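PDB 5UEB: NegoA.19184.a from Neisseria gonorrhoeae, which is of unknown function but belongs to the DUF4265 family and folds into two antiparallel beta-sheets, one of them accompanied by two helices. Local coordinates for residues B[15-20]-B[47-52]; B[79-84]-B[140-145]. All blocks are in the same frame, centred on the assembly; numbering follows the deposited sequence.

Overall arrangement
The two contacts follow one another along the chain, and their centres lie about 11 Å apart. Interaction 1 packs a loop, 47-52, against an outer strand of the five-stranded sheet; interaction 2 joins strand 78-84 to strand 137-143, at one margin of the four-stranded sheet. The loop bridges the two: Leu51 O is 2.8 Å from Thr79 OG1, and Asn50 N is 2.9 Å from Ala142 O, both probable hydrogen bonds. Segment 47-52 thus touches both sheets, packing on Val15 and Tyr17 of the one and bonding Thr79 and Ala142 of the other. With the function unknown, no active site can be assigned; a 1,2-ethanediol, probably from the crystallisation liquor, sits in interaction 1 at Pro49 O.

Interaction 1. Residues B[15-20]-B[47-52]; sequences VVYYDL and FAPNLA. With EDO (1,2-ethanediol), chain N.
Apolar packing of a loop against an edge strand makes this contact: residues 47-52, irregular in backbone, lie along the end of strand 10-18, an outer strand of the antiparallel five-stranded sheet. Its centrepiece is a CH-pi contact. Ala48 CA stands over the middle of the Tyr17 ring, 4.0 Å from the centroid and only 7° off the ring normal, while Ala48 CB leans over the same face toward CD1. Tyr17 holds CG between its backbone N and carbonyl carbon (chi1 65°), a placement that lays the ring across the loop backbone. Pro49 CD reaches Tyr17 CD2 obliquely at 3.9 Å, and at the far end of the ring Tyr17 OH comes within 3.2 Å of Phe47 CB. The Phe47 ring itself leads away and meets Tyr110 of the other sheet. Glu27, on the neighbouring strand 24-33, accepts hydrogen bonds through OE2 from the backbone N of both Phe47 and Ala48, which holds the first two residues of segment 47-52 beside Tyr17. Two strand positions earlier, Val15 divides its branches: CG1 touches Ala48 CB at 3.8 Å, and CG2 meets Leu51 CD1 tip to tip at 4.0 Å. Phe68 of strand 65-73 packs on both Val15 and Leu51. Between Val15 and the loop lies a 1,2-ethanediol, whose O2 donates a hydrogen bond to Pro49 O at 3.1 Å.

Interaction 2. Residues B[79-84]-B[140-145]; sequences TINIVV and REACLG
Asn81 lays its side-chain amide over the methyl group of Ala142, with OD1 3.5 Å from Ala142 CB and ND2 a little farther off. The same OD1 lies beside the aliphatic part of Arg140, about equally far from CB, CG and CD. The arginine bends at its CG-CD bond (chi3 -64°) and carries its guanidinium away from strand 78-84, the planes of amide and guanidinium standing 35° apart. Asn81 ND2 turns instead to Ser112 OG on strand 110-115, a weak hydrogen bond. Beneath these side chains the backbones pair antiparallel. Asn81 and Arg140 form a hydrogen-bonded pair, Asn81 N to Arg140 O and Arg140 N to Asn81 O, both 2.9 Å. Thr79 and Cys143 make the next such pair: Thr79 N donates to Cys143 O at 2.8 Å, and Cys143 N returns a longer bond to Thr79 O at 3.1 Å. Ala142 and Cys143 both stand opposite Thr79, a classic beta bulge, and Glu141 just before it is the centre of an inverse gamma turn. The bulge coincides with a corner at Ala142 in strand 137-143, one of the two outer strands of its four-stranded sheet within the chain. Cys143 CB rests against Thr79 CB and OG1, the hydroxyl being hydrogen-bonded to Leu51 O. On the face bearing Ile80 and Glu141, the two side chains run side by side, Ile80 CD1 touching Glu141 CG at 3.9 Å. Past CG the glutamate is extended (chi2 173°), which carries OE1 to a salt bridge with Lys125 NZ and a hydrogen bond with Tyr120 OH.

Interaction 1. Residues B[15-20]-B[47-52]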
ATOM      1  N   VAL B  15      -1.684  -9.606   9.975  1.00 11.30           N
ATOM      2  CA  VAL B  15      -1.119  -8.837   8.872  1.00 13.19           C
ATOM      3  C   VAL B  15      -0.042  -9.693   8.220  1.00 10.76           C
ATOM      4  O   VAL B  15       0.954 -10.038   8.867  1.00 12.83           O
ATOM      5  CB  VAL B  15      -0.510  -7.513   9.362  1.00 13.33           C
ATOM      6  CG1 VAL B  15       0.016  -6.693   8.174  1.00 16.03           C
ATOM      7  CG2 VAL B  15      -1.523  -6.713  10.140  1.00 16.36           C
ATOM      8  N   VAL B  16      -0.237 -10.045   6.952  1.00 11.89           N
ATOM      9  CA  VAL B  16       0.787 -10.730   6.169  1.00 11.99           C
ATOM     10  C   VAL B  16       1.640  -9.668   5.489  1.00 14.15           C
ATOM     11  O   VAL B  16       1.110  -8.709   4.911  1.00 17.53           O
ATOM     12  CB  VAL B  16       0.152 -11.675   5.134  1.00 14.27           C
ATOM     13  CG1 VAL B  16       1.231 -12.393   4.328  1.00 17.05           C
ATOM     14  CG2 VAL B  16      -0.740 -12.696   5.817  1.00 17.09           C
ATOM     15  N   TYR B  17       2.961  -9.801   5.604  1.00 12.32           N
ATOM     16  CA  TYR B  17       3.864  -8.787   5.071  1.00 12.31           C
ATOM     17  C   TYR B  17       5.169  -9.463   4.674  1.00 12.98           C
ATOM     18  O   TYR B  17       5.424 -10.618   5.017  1.00 12.98           O
ATOM     19  CB  TYR B  17       4.106  -7.656   6.096  1.00 12.74           C
ATOM     20  CG  TYR B  17       4.829  -8.115   7.343  1.00 13.79           C
ATOM     21  CD1 TYR B  17       4.157  -8.780   8.365  1.00 13.45           C
ATOM     22  CD2 TYR B  17       6.191  -7.890   7.498  1.00 14.03           C
ATOM     23  CE1 TYR B  17       4.825  -9.234   9.489  1.00 13.52           C
ATOM     24  CE2 TYR B  17       6.874  -8.331   8.635  1.00 12.54           C
ATOM     25  CZ  TYR B  17       6.179  -8.999   9.628  1.00 14.66           C
ATOM     26  OH  TYR B  17       6.853  -9.452  10.740  1.00 15.39           O
ATOM     27  N   TYR B  18       6.001  -8.730   3.945  1.00 13.78           N
ATOM     28  CA  TYR B  18       7.360  -9.171   3.664  1.00 15.69           C
ATOM     29  C   TYR B  18       8.300  -8.466   4.627  1.00 15.06           C
ATOM     30  O   TYR B  18       8.214  -7.241   4.806  1.00 16.62           O
ATOM     31  CB  TYR B  18       7.754  -8.910   2.209  1.00 15.17           C
ATOM     32  CG  TYR B  18       7.057  -9.832   1.243  1.00 17.40           C
ATOM     33  CD1 TYR B  18       7.535 -11.116   1.008  1.00 14.93           C
ATOM     34  CD2 TYR B  18       5.905  -9.427   0.576  1.00 21.97           C
ATOM     35  CE1 TYR B  18       6.892 -11.975   0.126  1.00 17.70           C
ATOM     36  CE2 TYR B  18       5.260 -10.271  -0.307  1.00 22.32           C
ATOM     37  CZ  TYR B  18       5.754 -11.543  -0.527  1.00 24.14           C
ATOM     38  OH  TYR B  18       5.110 -12.383  -1.405  1.00 24.08           O
ATOM     39  N   ASP B  19       9.158  -9.248   5.279  1.00 13.56           N
ATOM     40  CA  ASP B  19      10.072  -8.739   6.291  1.00 14.97           C
ATOM     41  C   ASP B  19      11.284  -8.078   5.635  1.00 15.78           C
ATOM     42  O   ASP B  19      11.347  -7.905   4.414  1.00 17.33           O
ATOM     43  CB  ASP B  19      10.409  -9.837   7.297  1.00 14.90           C
ATOM     44  CG  ASP B  19      11.288 -10.932   6.718  1.00 18.39           C
ATOM     45  OD1 ASP B  19      11.387 -11.991   7.374  1.00 19.91           O
ATOM     46  OD2 ASP B  19      11.906 -10.752   5.642  1.00 17.41           O
ATOM     47  N   LEU B  20      12.271  -7.709   6.454  1.00 18.59           N
ATOM     48  CA  LEU B  20      13.406  -6.943   5.953  1.00 20.31           C
ATOM     49  C   LEU B  20      14.261  -7.738   4.983  1.00 19.63           C
ATOM     50  O   LEU B  20      15.024  -7.140   4.216  1.00 23.16           O
ATOM     51  CB  LEU B  20      14.258  -6.419   7.112  1.00 20.04           C
ATOM     52  CG  LEU B  20      13.534  -5.422   8.019  1.00 23.95           C
ATOM     53  CD1 LEU B  20      14.467  -4.939   9.115  1.00 26.10           C
ATOM     54  CD2 LEU B  20      13.001  -4.261   7.188  1.00 23.36           C
ATOM     55  N   PHE B  47       6.515  -5.074  13.652  1.00 12.62           N
ATOM     56  CA  PHE B  47       7.307  -5.366  12.457  1.00 12.59           C
ATOM     57  C   PHE B  47       6.602  -5.021  11.151  1.00 13.94           C
ATOM     58  O   PHE B  47       7.261  -4.634  10.177  1.00 16.06           O
ATOM     59  CB  PHE B  47       7.681  -6.849  12.422  1.00 17.41           C
ATOM     60  CG  PHE B  47       8.442  -7.304  13.624  1.00 18.26           C
ATOM     61  CD1 PHE B  47       9.759  -6.925  13.804  1.00 24.03           C
ATOM     62  CD2 PHE B  47       7.837  -8.105  14.577  1.00 23.43           C
ATOM     63  CE1 PHE B  47      10.461  -7.337  14.918  1.00 30.49           C
ATOM     64  CE2 PHE B  47       8.535  -8.519  15.690  1.00 26.25           C
ATOM     65  CZ  PHE B  47       9.840  -8.128  15.861  1.00 25.77           C
ATOM     66  N   ALA B  48       5.288  -5.190  11.094  1.00 14.38           N
ATOM     67  CA  ALA B  48       4.578  -4.959   9.848  1.00 14.21           C
ATOM     68  C   ALA B  48       4.690  -3.485   9.474  1.00 14.04           C
ATOM     69  O   ALA B  48       4.481  -2.614  10.331  1.00 15.64           O
ATOM     70  CB  ALA B  48       3.110  -5.359   9.975  1.00 16.10           C
ATOM     71  N   PRO B  49       5.034  -3.165   8.236  1.00 13.61           N
ATOM     72  CA  PRO B  49       5.218  -1.765   7.851  1.00 14.70           C
ATOM     73  C   PRO B  49       3.909  -1.080   7.476  1.00 16.40           C
ATOM     74  O   PRO B  49       2.883  -1.717   7.217  1.00 14.79           O
ATOM     75  CB  PRO B  49       6.136  -1.869   6.624  1.00 17.83           C
ATOM     76  CG  PRO B  49       5.786  -3.194   6.021  1.00 18.92           C
ATOM     77  CD  PRO B  49       5.483  -4.104   7.189  1.00 16.01           C
ATOM     78  N   ASN B  50       3.970   0.253   7.461  1.00 13.52           N
ATOM     79  CA  ASN B  50       2.910   1.122   6.952  1.00 14.79           C
ATOM     80  C   ASN B  50       1.647   1.109   7.802  1.00 12.50           C
ATOM     81  O   ASN B  50       0.563   1.419   7.299  1.00 15.80           O
ATOM     82  CB  ASN B  50       2.596   0.851   5.474  1.00 16.32           C
ATOM     83  CG  ASN B  50       3.840   0.877   4.607  1.00 22.06           C
ATOM     84  OD1 ASN B  50       4.139  -0.078   3.893  1.00 36.06           O
ATOM     85  ND2 ASN B  50       4.574   1.970   4.680  1.00 23.60           N
ATOM     86  N   LEU B  51       1.765   0.750   9.082  1.00 10.28           N
ATOM     87  CA  LEU B  51       0.634   0.692  10.003  1.00 10.53           C
ATOM     88  C   LEU B  51       0.991   1.338  11.338  1.00 11.65           C
ATOM     89  O   LEU B  51       2.145   1.306  11.779  1.00 11.71           O
ATOM     90  CB  LEU B  51       0.193  -0.764  10.236  1.00 10.96           C
ATOM     91  CG  LEU B  51      -0.469  -1.430   9.038  1.00 12.73           C
ATOM     92  CD1 LEU B  51      -0.664  -2.923   9.320  1.00 14.19           C
ATOM     93  CD2 LEU B  51      -1.801  -0.764   8.761  1.00 15.20           C
ATOM     94  N   ALA B  52      -0.014   1.924  11.984  1.00  9.92           N
ATOM     95  CA  ALA B  52       0.194   2.589  13.260  1.00 10.62           C
ATOM     96  C   ALA B  52      -0.977   2.327  14.192  1.00 11.18           C
ATOM     97  O   ALA B  52      -2.094   2.016  13.763  1.00 10.80           O
ATOM     98  CB  ALA B  52       0.364   4.107  13.089  1.00 11.11           C
TER
HETATM   99  C1  EDO N 207       0.729  -2.456   4.469  1.00 42.44           C
HETATM  100  O1  EDO N 207      -0.376  -1.578   4.217  1.00 47.76           O
HETATM  101  C2  EDO N 207       0.462  -3.340   5.683  1.00 33.29           C
HETATM  102  O2  EDO N 207       1.598  -4.179   5.926  1.00 35.54           O

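Interaction 2. Residues B[79-84]-B[140-145]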
ATOM      1  N   THR B  79       5.037   5.234  13.411  1.00 12.67           N
ATOM      2  CA  THR B  79       5.625   4.046  14.030  1.00 11.88           C
ATOM      3  C   THR B  79       7.105   3.978  13.672  1.00 13.04           C
ATOM      4  O   THR B  79       7.451   3.963  12.488  1.00 12.03           O
ATOM      5  CB  THR B  79       4.933   2.777  13.528  1.00 11.96           C
ATOM      6  OG1 THR B  79       3.516   2.897  13.685  1.00 13.46           O
ATOM      7  CG2 THR B  79       5.431   1.533  14.300  1.00 14.14           C
ATOM      8  N   ILE B  80       7.968   3.927  14.691  1.00 10.77           N
ATOM      9  CA  ILE B  80       9.420   3.862  14.528  1.00 11.09           C
ATOM     10  C   ILE B  80       9.894   2.577  15.192  1.00 13.25           C
ATOM     11  O   ILE B  80       9.567   2.328  16.357  1.00 14.84           O
ATOM     12  CB  ILE B  80      10.112   5.079  15.177  1.00 10.32           C
ATOM     13  CG1 ILE B  80       9.559   6.403  14.622  1.00 11.11           C
ATOM     14  CG2 ILE B  80      11.632   4.977  15.001  1.00 12.93           C
ATOM     15  CD1 ILE B  80       9.766   6.599  13.133  1.00 13.17           C
ATOM     16  N   ASN B  81      10.659   1.763  14.457  1.00 13.04           N
ATOM     17  CA  ASN B  81      11.278   0.554  15.000  1.00 13.25           C
ATOM     18  C   ASN B  81      12.699   0.905  15.421  1.00 13.88           C
ATOM     19  O   ASN B  81      13.419   1.570  14.670  1.00 13.84           O
ATOM     20  CB  ASN B  81      11.384  -0.560  13.958  1.00 15.15           C
ATOM     21  CG  ASN B  81      10.068  -0.893  13.254  1.00 14.45           C
ATOM     22  OD1 ASN B  81      10.078  -1.233  12.074  1.00 15.66           O
ATOM     23  ND2 ASN B  81       8.944  -0.851  13.978  1.00 12.58           N
ATOM     24  N   ILE B  82      13.110   0.459  16.608  1.00 15.41           N
ATOM     25  CA  ILE B  82      14.443   0.767  17.131  1.00 13.91           C
ATOM     26  C   ILE B  82      15.042  -0.514  17.684  1.00 15.54           C
ATOM     27  O   ILE B  82      14.411  -1.195  18.499  1.00 17.82           O
ATOM     28  CB  ILE B  82      14.413   1.825  18.252  1.00 16.26           C
ATOM     29  CG1 ILE B  82      13.628   3.070  17.824  1.00 16.09           C
ATOM     30  CG2 ILE B  82      15.852   2.166  18.694  1.00 14.48           C
ATOM     31  CD1 ILE B  82      13.470   4.110  18.934  1.00 14.61           C
ATOM     32  N   VAL B  83      16.271  -0.822  17.282  1.00 15.33           N
ATOM     33  CA  VAL B  83      16.987  -1.969  17.828  1.00 16.07           C
ATOM     34  C   VAL B  83      18.324  -1.483  18.371  1.00 15.14           C
ATOM     35  O   VAL B  83      18.957  -0.600  17.779  1.00 17.94           O
ATOM     36  CB  VAL B  83      17.150  -3.090  16.784  1.00 19.62           C
ATOM     37  CG1 VAL B  83      17.985  -2.632  15.637  1.00 19.46           C
ATOM     38  CG2 VAL B  83      17.767  -4.327  17.420  1.00 23.92           C
ATOM     39  N   VAL B  84      18.741  -2.033  19.515  1.00 17.82           N
ATOM     40  CA  VAL B  84      19.970  -1.607  20.173  1.00 18.55           C
ATOM     41  C   VAL B  84      20.891  -2.799  20.399  1.00 21.01           C
ATOM     42  O   VAL B  84      20.479  -3.964  20.392  1.00 21.81           O
ATOM     43  CB  VAL B  84      19.741  -0.829  21.492  1.00 19.31           C
ATOM     44  CG1 VAL B  84      19.038   0.479  21.218  1.00 21.42           C
ATOM     45  CG2 VAL B  84      18.943  -1.671  22.480  1.00 21.22           C
ATOM     46  N   ARG B 140      14.177   2.367  12.007  1.00 13.54           N
ATOM     47  CA  ARG B 140      13.436   2.334  10.761  1.00 14.33           C
ATOM     48  C   ARG B 140      12.146   3.128  10.922  1.00 11.76           C
ATOM     49  O   ARG B 140      11.459   3.021  11.947  1.00 13.20           O
ATOM     50  CB  ARG B 140      13.109   0.876  10.402  1.00 19.66           C
ATOM     51  CG  ARG B 140      12.224   0.704   9.203  1.00 25.03           C
ATOM     52  CD  ARG B 140      12.320  -0.726   8.699  1.00 36.72           C
ATOM     53  NE  ARG B 140      13.661  -1.037   8.218  1.00 55.32           N
ATOM     54  CZ  ARG B 140      14.051  -0.892   6.955  1.00 59.35           C
ATOM     55  NH1 ARG B 140      13.199  -0.441   6.041  1.00 57.06           N
ATOM     56  NH2 ARG B 140      15.293  -1.198   6.608  1.00 60.70           N
ATOM     57  N   GLU B 141      11.825   3.920   9.903  1.00 13.25           N
ATOM     58  CA  GLU B 141      10.541   4.615   9.822  1.00 12.83           C
ATOM     59  C   GLU B 141       9.515   3.653   9.240  1.00 12.80           C
ATOM     60  O   GLU B 141       9.286   3.603   8.031  1.00 15.36           O
ATOM     61  CB  GLU B 141      10.682   5.892   8.999  1.00 14.40           C
ATOM     62  CG  GLU B 141      11.616   6.864   9.690  1.00 17.11           C
ATOM     63  CD  GLU B 141      11.955   8.097   8.872  1.00 17.78           C
ATOM     64  OE1 GLU B 141      12.438   9.067   9.489  1.00 17.27           O
ATOM     65  OE2 GLU B 141      11.756   8.107   7.633  1.00 19.68           O
ATOM     66  N   ALA B 142       8.902   2.860  10.128  1.00 10.97           N
ATOM     67  CA  ALA B 142       7.971   1.832   9.676  1.00 11.28           C
ATOM     68  C   ALA B 142       6.717   2.451   9.081  1.00 12.87           C
ATOM     69  O   ALA B 142       6.188   1.955   8.078  1.00 13.31           O
ATOM     70  CB  ALA B 142       7.621   0.911  10.843  1.00 12.54           C
ATOM     71  N   CYS B 143       6.228   3.538   9.683  1.00 11.89           N
ATOM     72  CA  CYS B 143       5.024   4.204   9.196  1.00 11.41           C
ATOM     73  C   CYS B 143       5.171   5.680   9.536  1.00 12.53           C
ATOM     74  O   CYS B 143       5.206   6.027  10.718  1.00 15.64           O
ATOM     75  CB  CYS B 143       3.792   3.616   9.887  1.00 12.94           C
ATOM     76  SG  CYS B 143       2.216   4.316   9.366  1.00 16.11           S
ATOM     77  N   LEU B 144       5.261   6.540   8.519  1.00 14.40           N
ATOM     78  CA  LEU B 144       5.355   7.982   8.733  1.00 15.88           C
ATOM     79  C   LEU B 144       3.952   8.567   8.784  1.00 22.54           C
ATOM     80  O   LEU B 144       3.199   8.475   7.807  1.00 31.23           O
ATOM     81  CB  LEU B 144       6.158   8.652   7.620  1.00 19.65           C
ATOM     82  CG  LEU B 144       7.662   8.401   7.675  1.00 24.33           C
ATOM     83  CD1 LEU B 144       8.351   9.120   6.535  1.00 27.78           C
ATOM     84  CD2 LEU B 144       8.233   8.855   9.017  1.00 25.37           C
ATOM     85  N   GLY B 145       3.612   9.178   9.912  1.00 23.80           N
ATOM     86  CA  GLY B 145       2.304   9.779  10.062  1.00 29.67           C
ATOM     87  C   GLY B 145       2.243  11.189   9.519  1.00 31.69           C
ATOM     88  O   GLY B 145       2.903  11.511   8.524  1.00 34.41           O
TER